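Local structure of beta-galactoside alpha-2,6-sialyltransferase (Photobacterium sp., 2Z4T) at residues F206-V210 against Y259-V263; Y280-K284 against L307-I311; I386-S390 against T508-I512. The protein catalyses the transfer of sialic acid from a CMP-linked donor to position 6 of the galactose in beta-galactosides such as lactose. One frame throughout, in Å; residues are numbered along the deposited sequence.

Contact 1: residues F206-V210 against Y259-V263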
loop_
_atom_site.group_PDB
_atom_site.type_symbol
_atom_site.label_atom_id
_atom_site.label_comp_id
_atom_site.label_asym_id
_atom_site.label_seq_id
_atom_site.Cartn_x
_atom_site.Cartn_y
_atom_site.Cartn_z
ATOM N N PHE A 206 6.567 8.450 11.786
ATOM C CA PHE A 206 6.541 9.493 12.760
ATOM C C PHE A 206 7.422 10.348 11.790
ATOM O O PHE A 206 7.052 11.457 11.407
ATOM C CB PHE A 206 7.340 9.232 14.044
ATOM C CG PHE A 206 7.683 10.514 14.817
ATOM C CD1 PHE A 206 6.941 10.895 15.928
ATOM C CD2 PHE A 206 8.731 11.350 14.396
ATOM C CE1 PHE A 206 7.231 12.083 16.620
ATOM C CE2 PHE A 206 9.042 12.541 15.077
ATOM C CZ PHE A 206 8.289 12.914 16.190
ATOM N N ASP A 207 8.547 9.767 11.329
ATOM C CA ASP A 207 9.460 10.390 10.349
ATOM C C ASP A 207 8.883 10.589 8.947
ATOM O O ASP A 207 9.372 11.433 8.194
ATOM C CB ASP A 207 10.740 9.578 10.190
ATOM C CG ASP A 207 11.744 9.801 11.324
ATOM O OD1 ASP A 207 11.686 10.825 12.023
ATOM O OD2 ASP A 207 12.609 8.926 11.516
ATOM N N ASN A 208 7.867 9.814 8.577
ATOM C CA ASN A 208 7.188 10.065 7.309
ATOM C C ASN A 208 6.149 11.187 7.390
ATOM O O ASN A 208 5.965 11.933 6.425
ATOM C CB ASN A 208 6.540 8.795 6.768
ATOM C CG ASN A 208 7.560 7.790 6.273
ATOM O OD1 ASN A 208 8.690 8.148 5.903
ATOM N ND2 ASN A 208 7.169 6.510 6.257
ATOM N N LEU A 209 5.459 11.308 8.525
ATOM C CA LEU A 209 4.281 12.171 8.571
ATOM C C LEU A 209 4.531 13.474 9.263
ATOM O O LEU A 209 4.013 14.505 8.839
ATOM C CB LEU A 209 3.075 11.456 9.148
ATOM C CG LEU A 209 2.670 10.217 8.349
ATOM C CD1 LEU A 209 1.353 9.730 8.854
ATOM C CD2 LEU A 209 2.592 10.475 6.857
ATOM N N VAL A 210 5.361 13.434 10.302
ATOM C CA VAL A 210 5.649 14.639 11.054
ATOM C C VAL A 210 6.082 15.804 10.166
ATOM O O VAL A 210 5.511 16.881 10.290
ATOM C CB VAL A 210 6.634 14.423 12.240
ATOM C CG1 VAL A 210 7.134 15.780 12.777
ATOM C CG2 VAL A 210 5.964 13.609 13.352
ATOM N N TYR A 259 3.473 14.806 23.315
ATOM C CA TYR A 259 4.769 14.901 22.675
ATOM C C TYR A 259 4.575 15.100 21.178
ATOM O O TYR A 259 5.108 16.069 20.603
ATOM C CB TYR A 259 5.621 13.661 22.955
ATOM C CG TYR A 259 6.865 13.628 22.114
ATOM C CD1 TYR A 259 7.979 14.411 22.437
ATOM C CD2 TYR A 259 6.922 12.835 20.966
ATOM C CE1 TYR A 259 9.125 14.381 21.626
ATOM C CE2 TYR A 259 8.045 12.800 20.172
ATOM C CZ TYR A 259 9.140 13.565 20.497
ATOM O OH TYR A 259 10.242 13.504 19.679
ATOM N N LEU A 260 3.792 14.202 20.579
ATOM C CA LEU A 260 3.495 14.247 19.149
ATOM C C LEU A 260 2.811 15.564 18.793
ATOM O O LEU A 260 3.203 16.231 17.829
ATOM C CB LEU A 260 2.649 13.032 18.705
ATOM C CG LEU A 260 2.362 12.853 17.211
ATOM C CD1 LEU A 260 3.651 12.755 16.422
ATOM C CD2 LEU A 260 1.512 11.627 16.922
ATOM N N GLU A 261 1.809 15.944 19.584
ATOM C CA GLU A 261 1.134 17.225 19.412
ATOM C C GLU A 261 2.090 18.424 19.420
ATOM O O GLU A 261 1.988 19.295 18.560
ATOM C CB GLU A 261 0.039 17.426 20.460
ATOM C CG GLU A 261 -0.942 18.528 20.057
ATOM C CD GLU A 261 -2.183 18.567 20.914
ATOM O OE1 GLU A 261 -2.136 18.056 22.063
ATOM O OE2 GLU A 261 -3.202 19.111 20.430
ATOM N N ASP A 262 3.008 18.450 20.385
ATOM C CA ASP A 262 3.977 19.532 20.522
ATOM C C ASP A 262 4.996 19.585 19.396
ATOM O O ASP A 262 5.443 20.676 19.010
ATOM C CB ASP A 262 4.706 19.445 21.868
ATOM C CG ASP A 262 3.813 19.803 23.039
ATOM O OD1 ASP A 262 2.740 20.419 22.824
ATOM O OD2 ASP A 262 4.181 19.446 24.175
ATOM N N VAL A 263 5.381 18.413 18.897
ATOM C CA VAL A 263 6.317 18.321 17.785
ATOM C C VAL A 263 5.667 18.912 16.519
ATOM O O VAL A 263 6.248 19.779 15.865
ATOM C CB VAL A 263 6.806 16.858 17.578
ATOM C CG1 VAL A 263 7.444 16.680 16.219
ATOM C CG2 VAL A 263 7.777 16.445 18.676
#
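Phe-206 and Val-210 of helix 205-216 meet Tyr-259, Leu-260 and Val-263 of helix 249-265 in an apolar helix-helix contact of the N-terminal Rossmann-like domain of the GT-B fold. The axes of the two short segments come within 12.1 Å, with 41° between their directions. This is a wide separation, and side chains bridge it. The closest CA atoms belong to Val-210 and Val-263. Phe-206 touches all three residues of the other helix. Its CG stands anti to the backbone N (chi1 160°), which carries the ring over to the second helix. Phe-206 CE1 lies 3.6 Å from Leu-260 CD1 and 3.7 Å from Tyr-259 CE2. Both approach the ring at a slant. Phe-206 CZ meets Val-263 CG1 at 3.9 Å. The Phe-206 and Tyr-259 side chains cross at about a right angle. Each ring is backed by a valine one helical turn on. Val-210 CG2 sits 3.5 Å above the plane of the Phe-206 ring, over its centre. Val-263 CG2 lies over one face of the Tyr-259 ring, nearer its rim. The two valines also touch each other, CG1 of Val-210 to CG1 of Val-263, at 3.6 Å. Val-210 CG2 reaches Leu-260 CD1 as well. No hydrogen bond links the segments. The polar end of Tyr-259 is used elsewhere: its OH bonds to Asp-270 O and Asn-273 N, which fixes the outer end of the ring. Helix 205-216 is the crossover between the adjacent parallel strands 194-201 and 222-230, and Asn-208 ND2 bonds to Ser-200 OG of the first. Leu-209 and Leu-260 both touch Trp-282 of helix 282-285, while Ser-278 of helix 276-279 touches Phe-206 and Tyr-259.

Contact 2: residues Y280-K284 against L307-I311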
loop_
_atom_site.group_PDB
_atom_site.type_symbol
_atom_site.label_atom_id
_atom_site.label_comp_id
_atom_site.label_asym_id
_atom_site.label_seq_id
_atom_site.Cartn_x
_atom_site.Cartn_y
_atom_site.Cartn_z
ATOM N N TYR A 280 1.456 5.191 18.065
ATOM C CA TYR A 280 0.077 4.830 18.371
ATOM C C TYR A 280 -0.753 5.974 18.954
ATOM O O TYR A 280 -1.612 5.756 19.792
ATOM C CB TYR A 280 0.012 3.551 19.222
ATOM C CG TYR A 280 0.613 2.370 18.480
ATOM C CD1 TYR A 280 -0.004 1.871 17.338
ATOM C CD2 TYR A 280 1.831 1.792 18.892
ATOM C CE1 TYR A 280 0.544 0.798 16.620
ATOM C CE2 TYR A 280 2.386 0.729 18.200
ATOM C CZ TYR A 280 1.735 0.238 17.052
ATOM O OH TYR A 280 2.275 -0.796 16.328
ATOM N N ASN A 281 -0.500 7.193 18.481
ATOM C CA ASN A 281 -1.292 8.355 18.880
ATOM C C ASN A 281 -1.930 9.111 17.724
ATOM O O ASN A 281 -2.648 10.095 17.967
ATOM C CB ASN A 281 -0.471 9.320 19.737
ATOM C CG ASN A 281 -0.505 8.962 21.191
ATOM O OD1 ASN A 281 0.460 8.436 21.739
ATOM N ND2 ASN A 281 -1.625 9.225 21.830
ATOM N N TRP A 282 -1.710 8.660 16.481
ATOM C CA TRP A 282 -2.308 9.351 15.324
ATOM C C TRP A 282 -3.809 9.589 15.505
ATOM O O TRP A 282 -4.306 10.684 15.237
ATOM C CB TRP A 282 -2.005 8.651 13.980
ATOM C CG TRP A 282 -0.530 8.649 13.636
ATOM C CD1 TRP A 282 0.280 7.553 13.474
ATOM C CD2 TRP A 282 0.315 9.797 13.455
ATOM N NE1 TRP A 282 1.565 7.950 13.201
ATOM C CE2 TRP A 282 1.613 9.321 13.175
ATOM C CE3 TRP A 282 0.095 11.177 13.477
ATOM C CZ2 TRP A 282 2.691 10.183 12.931
ATOM C CZ3 TRP A 282 1.170 12.032 13.247
ATOM C CH2 TRP A 282 2.447 11.533 12.973
ATOM N N GLN A 283 -4.498 8.571 16.007
ATOM C CA GLN A 283 -5.952 8.594 16.178
ATOM C C GLN A 283 -6.428 9.574 17.243
ATOM O O GLN A 283 -7.607 9.950 17.260
ATOM C CB GLN A 283 -6.473 7.180 16.513
ATOM C CG GLN A 283 -6.312 6.748 17.983
ATOM C CD GLN A 283 -4.884 6.387 18.371
ATOM O OE1 GLN A 283 -3.935 6.616 17.618
ATOM N NE2 GLN A 283 -4.729 5.817 19.562
ATOM N N LYS A 284 -5.529 9.972 18.140
ATOM C CA LYS A 284 -5.876 10.953 19.167
ATOM C C LYS A 284 -5.824 12.381 18.637
ATOM O O LYS A 284 -6.326 13.288 19.286
ATOM C CB LYS A 284 -4.938 10.831 20.368
ATOM C CG LYS A 284 -5.041 9.523 21.123
ATOM C CD LYS A 284 -6.389 9.366 21.800
ATOM C CE LYS A 284 -6.729 7.909 21.947
ATOM N NZ LYS A 284 -7.746 7.681 22.994
ATOM N N LEU A 307 -3.440 -1.069 25.123
ATOM C CA LEU A 307 -3.148 -0.441 23.829
ATOM C C LEU A 307 -4.324 -0.603 22.876
ATOM O O LEU A 307 -4.720 0.352 22.195
ATOM C CB LEU A 307 -1.857 -0.987 23.201
ATOM C CG LEU A 307 -1.535 -0.371 21.839
ATOM C CD1 LEU A 307 -1.247 1.103 21.976
ATOM C CD2 LEU A 307 -0.380 -1.075 21.198
ATOM N N ARG A 308 -4.881 -1.813 22.848
ATOM C CA ARG A 308 -6.096 -2.084 22.087
ATOM C C ARG A 308 -7.235 -1.108 22.453
ATOM O O ARG A 308 -7.843 -0.523 21.551
ATOM C CB ARG A 308 -6.482 -3.567 22.170
ATOM C CG ARG A 308 -7.876 -3.835 22.651
ATOM C CD ARG A 308 -8.600 -4.852 21.843
ATOM N NE ARG A 308 -8.580 -6.187 22.448
ATOM C CZ ARG A 308 -9.085 -6.526 23.639
ATOM N NH1 ARG A 308 -9.632 -5.625 24.444
ATOM N NH2 ARG A 308 -9.009 -7.791 24.040
ATOM N N ASP A 309 -7.478 -0.905 23.757
ATOM C CA ASP A 309 -8.423 0.126 24.246
ATOM C C ASP A 309 -8.080 1.490 23.693
ATOM O O ASP A 309 -8.961 2.221 23.244
ATOM C CB ASP A 309 -8.399 0.266 25.782
ATOM C CG ASP A 309 -9.062 -0.894 26.494
ATOM O OD1 ASP A 309 -9.677 -1.739 25.798
ATOM O OD2 ASP A 309 -8.958 -0.957 27.751
ATOM N N TYR A 310 -6.793 1.828 23.760
ATOM C CA TYR A 310 -6.316 3.159 23.432
ATOM C C TYR A 310 -6.483 3.496 21.949
ATOM O O TYR A 310 -6.834 4.639 21.607
ATOM C CB TYR A 310 -4.861 3.306 23.855
ATOM C CG TYR A 310 -4.360 4.725 23.845
ATOM C CD1 TYR A 310 -4.577 5.571 24.943
ATOM C CD2 TYR A 310 -3.658 5.231 22.745
ATOM C CE1 TYR A 310 -4.107 6.886 24.952
ATOM C CE2 TYR A 310 -3.185 6.530 22.747
ATOM C CZ TYR A 310 -3.412 7.361 23.859
ATOM O OH TYR A 310 -2.947 8.659 23.861
ATOM N N ILE A 311 -6.225 2.520 21.074
ATOM C CA ILE A 311 -6.461 2.717 19.648
ATOM C C ILE A 311 -7.974 2.727 19.350
ATOM O O ILE A 311 -8.414 3.376 18.380
ATOM C CB ILE A 311 -5.706 1.681 18.792
ATOM C CG1 ILE A 311 -4.198 1.810 19.036
ATOM C CG2 ILE A 311 -5.988 1.897 17.312
ATOM C CD1 ILE A 311 -3.374 0.630 18.637
#
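Gln-283 turns its amide to Tyr-310 by two bends. CG sits between the backbone N and the carbonyl carbon (chi1 80°), and the chain folds again at chi2 (-75°). Gln-283 NE2 then donates to two carbonyls, Tyr-310 O at 3.2 Å and Tyr-280 O at 3.1 Å. Both acceptors lie close to the amide plane, so the two bonds fix its rotation. At each carbonyl the donor sits well above the carbonyl plane. The Gln-283 amide stands almost perpendicular to the Tyr-310 ring. Lys-284 bends at chi2 and lays its end over one face of that ring. Lys-284 CE is 3.9 Å from the centroid of the Tyr-310 ring in a CH-pi contact. Lys-284 NZ is 4.3 Å from the centroid of the Tyr-310 ring, a cation-pi contact 13° off the ring normal. Tyr-280 O lies at the edge of the ring, in its plane, 3.4 Å from Tyr-310 CE2. Along the chain, 280-284 comes before strand 288-292 and helix 305-311 after it, in the connection to the parallel neighbour 315-317 of the Rossmann-like sheet. The apolar side of the contact is made by Tyr-280. Tyr-280 CB is 3.9 Å from Leu-307 CD1, and Leu-307 CD2 lies over one ring face. Tyr-280 CD1 meets Ile-311 CD1 at 3.8 Å. Leu-240 of helix 234-243 touches both Tyr-280 and Leu-307.

Contact 3: residues I386-S390 against T508-I512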
loop_
_atom_site.group_PDB
_atom_site.type_symbol
_atom_site.label_atom_id
_atom_site.label_comp_id
_atom_site.label_asym_id
_atom_site.label_seq_id
_atom_site.Cartn_x
_atom_site.Cartn_y
_atom_site.Cartn_z
ATOM N N ILE A 386 13.896 -30.859 -0.257
ATOM C CA ILE A 386 13.886 -31.622 -1.518
ATOM C C ILE A 386 14.813 -32.842 -1.501
ATOM O O ILE A 386 14.912 -33.556 -2.500
ATOM C CB ILE A 386 14.271 -30.735 -2.747
ATOM C CG1 ILE A 386 15.811 -30.533 -2.817
ATOM C CG2 ILE A 386 13.463 -29.420 -2.755
ATOM C CD1 ILE A 386 16.315 -29.524 -3.885
ATOM N N ASN A 387 15.497 -33.065 -0.372
ATOM C CA ASN A 387 16.409 -34.194 -0.220
ATOM C C ASN A 387 15.794 -35.288 0.686
ATOM O O ASN A 387 15.398 -35.022 1.823
ATOM C CB ASN A 387 17.786 -33.704 0.268
ATOM C CG ASN A 387 18.865 -34.804 0.235
ATOM O OD1 ASN A 387 18.637 -35.917 0.696
ATOM N ND2 ASN A 387 20.049 -34.476 -0.280
ATOM N N GLU A 388 15.697 -36.509 0.175
ATOM C CA GLU A 388 15.076 -37.610 0.924
ATOM C C GLU A 388 15.772 -37.968 2.234
ATOM O O GLU A 388 15.135 -38.510 3.148
ATOM C CB GLU A 388 14.959 -38.862 0.062
ATOM C CG GLU A 388 14.036 -38.674 -1.134
ATOM C CD GLU A 388 13.692 -39.985 -1.810
ATOM O OE1 GLU A 388 13.278 -40.932 -1.097
ATOM O OE2 GLU A 388 13.842 -40.067 -3.051
ATOM N N SER A 389 17.066 -37.666 2.322
ATOM C CA SER A 389 17.857 -37.999 3.496
ATOM C C SER A 389 17.630 -37.025 4.655
ATOM O O SER A 389 18.319 -37.098 5.672
ATOM C CB SER A 389 19.338 -38.081 3.134
ATOM O OG SER A 389 19.844 -36.802 2.796
ATOM N N SER A 390 16.660 -36.126 4.513
ATOM C CA SER A 390 16.274 -35.228 5.615
ATOM C C SER A 390 14.891 -35.514 6.203
ATOM O O SER A 390 13.948 -35.842 5.464
ATOM C CB SER A 390 16.326 -33.762 5.179
ATOM O OG SER A 390 15.683 -32.920 6.140
ATOM N N THR A 508 26.661 -31.675 1.272
ATOM C CA THR A 508 27.380 -32.743 0.541
ATOM C C THR A 508 26.467 -33.570 -0.340
ATOM O O THR A 508 26.952 -34.408 -1.073
ATOM C CB THR A 508 28.075 -33.761 1.487
ATOM O OG1 THR A 508 27.070 -34.447 2.263
ATOM C CG2 THR A 508 29.103 -33.074 2.415
ATOM N N GLY A 509 25.160 -33.364 -0.261
ATOM C CA GLY A 509 24.229 -34.226 -0.964
ATOM C C GLY A 509 23.585 -35.255 -0.042
ATOM O O GLY A 509 22.540 -35.841 -0.367
ATOM N N VAL A 510 24.201 -35.494 1.114
ATOM C CA VAL A 510 23.539 -36.283 2.147
ATOM C C VAL A 510 23.286 -35.359 3.337
ATOM O O VAL A 510 24.148 -34.544 3.705
ATOM C CB VAL A 510 24.369 -37.549 2.556
ATOM C CG1 VAL A 510 23.541 -38.487 3.442
ATOM C CG2 VAL A 510 24.894 -38.301 1.305
ATOM N N CYS A 511 22.090 -35.465 3.914
ATOM C CA CYS A 511 21.719 -34.639 5.051
ATOM C C CYS A 511 22.254 -35.221 6.381
ATOM O O CYS A 511 21.748 -36.216 6.895
ATOM C CB CYS A 511 20.205 -34.425 5.076
ATOM S SG CYS A 511 19.545 -33.478 3.669
ATOM N N ILE A 512 23.288 -34.588 6.920
ATOM C CA ILE A 512 23.968 -35.062 8.126
ATOM C C ILE A 512 23.544 -34.250 9.348
ATOM O O ILE A 512 23.622 -33.024 9.333
ATOM C CB ILE A 512 25.503 -34.998 7.951
ATOM C CG1 ILE A 512 25.935 -35.978 6.855
ATOM C CG2 ILE A 512 26.204 -35.303 9.268
ATOM C CD1 ILE A 512 27.333 -35.756 6.332
#
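Asn-387 extends toward Gly-509 and Cys-511, with CG anti to the backbone N (chi1 -171°). Asn-387 CB lies 3.8 Å from Cys-511 SG. One atom on, Asn-387 CG is 3.7 Å from Cys-511 SG. At the tip the amide divides its work between the two segments. Asn-387 ND2 crosses over and donates to Gly-509 O at 2.8 Å. That bond is fairly straight, with an N-H...O angle of 159° and the acceptor close to the plane of the amide. The nitrogen approaches from above the carbonyl plane. OD1 turns back to its own segment and takes two bonds. Ser-389 N donates to Asn-387 OD1 at 2.9 Å, in the carbonyl plane. Ser-389 OG donates to Asn-387 OD1 at 2.6 Å, from above that plane. The three bonds fix the rotation of the amide. Ser-389 OG passes the chain of bonds on, since it accepts from Cys-511 N at 2.8 Å. Cys-511 SG is in disulfide linkage with Cys-506. Ser-390 packs on it, Ser-390 CB lying 3.6 Å from Cys-511 SG, and Ser-390 OG is hydrogen-bonded to Asn-384 OD1 and His-392 N. At the positive phi of Gly-509 (101°) a CB would press on the carbonyl O of Thr-508, so the position calls for glycine. This is a surface contact, and several of its residues touch a crystal neighbour. It joins the C-terminal tail to the loop that follows helix 371-386 in the second Rossmann-like domain of the GT-B fold. On the loop side the arrangement is an Asx turn at Asn-387, combined with a type I beta turn from Asn-387 to Ser-390.

How the contacts relate
Contacts 1 and 2 are neighbours in the N-terminal half of the GT-B fold, with centres 15 Å apart. Trp-282, from 280-284, joins them. Its ring packs against contact 1, with Trp-282 CZ2 3.9 Å from Phe-206 CA and Trp-282 CH2 4.1 Å from Val-210 CG2. Both contacts stand back from the acceptor: the side chains of Phe-206 and Tyr-280 are each about 12 Å from the bound galactose. The Leu-307 side chain of contact 2 is about 10 Å from a bound magnesium ion, and about 9 Å from the side chains of Glu-301 and Ser-303, which bind magnesium. Contact 3 belongs to the other half, about 53 Å from contact 1 and 50 Å from contact 2 between centres, and away from the binding sites.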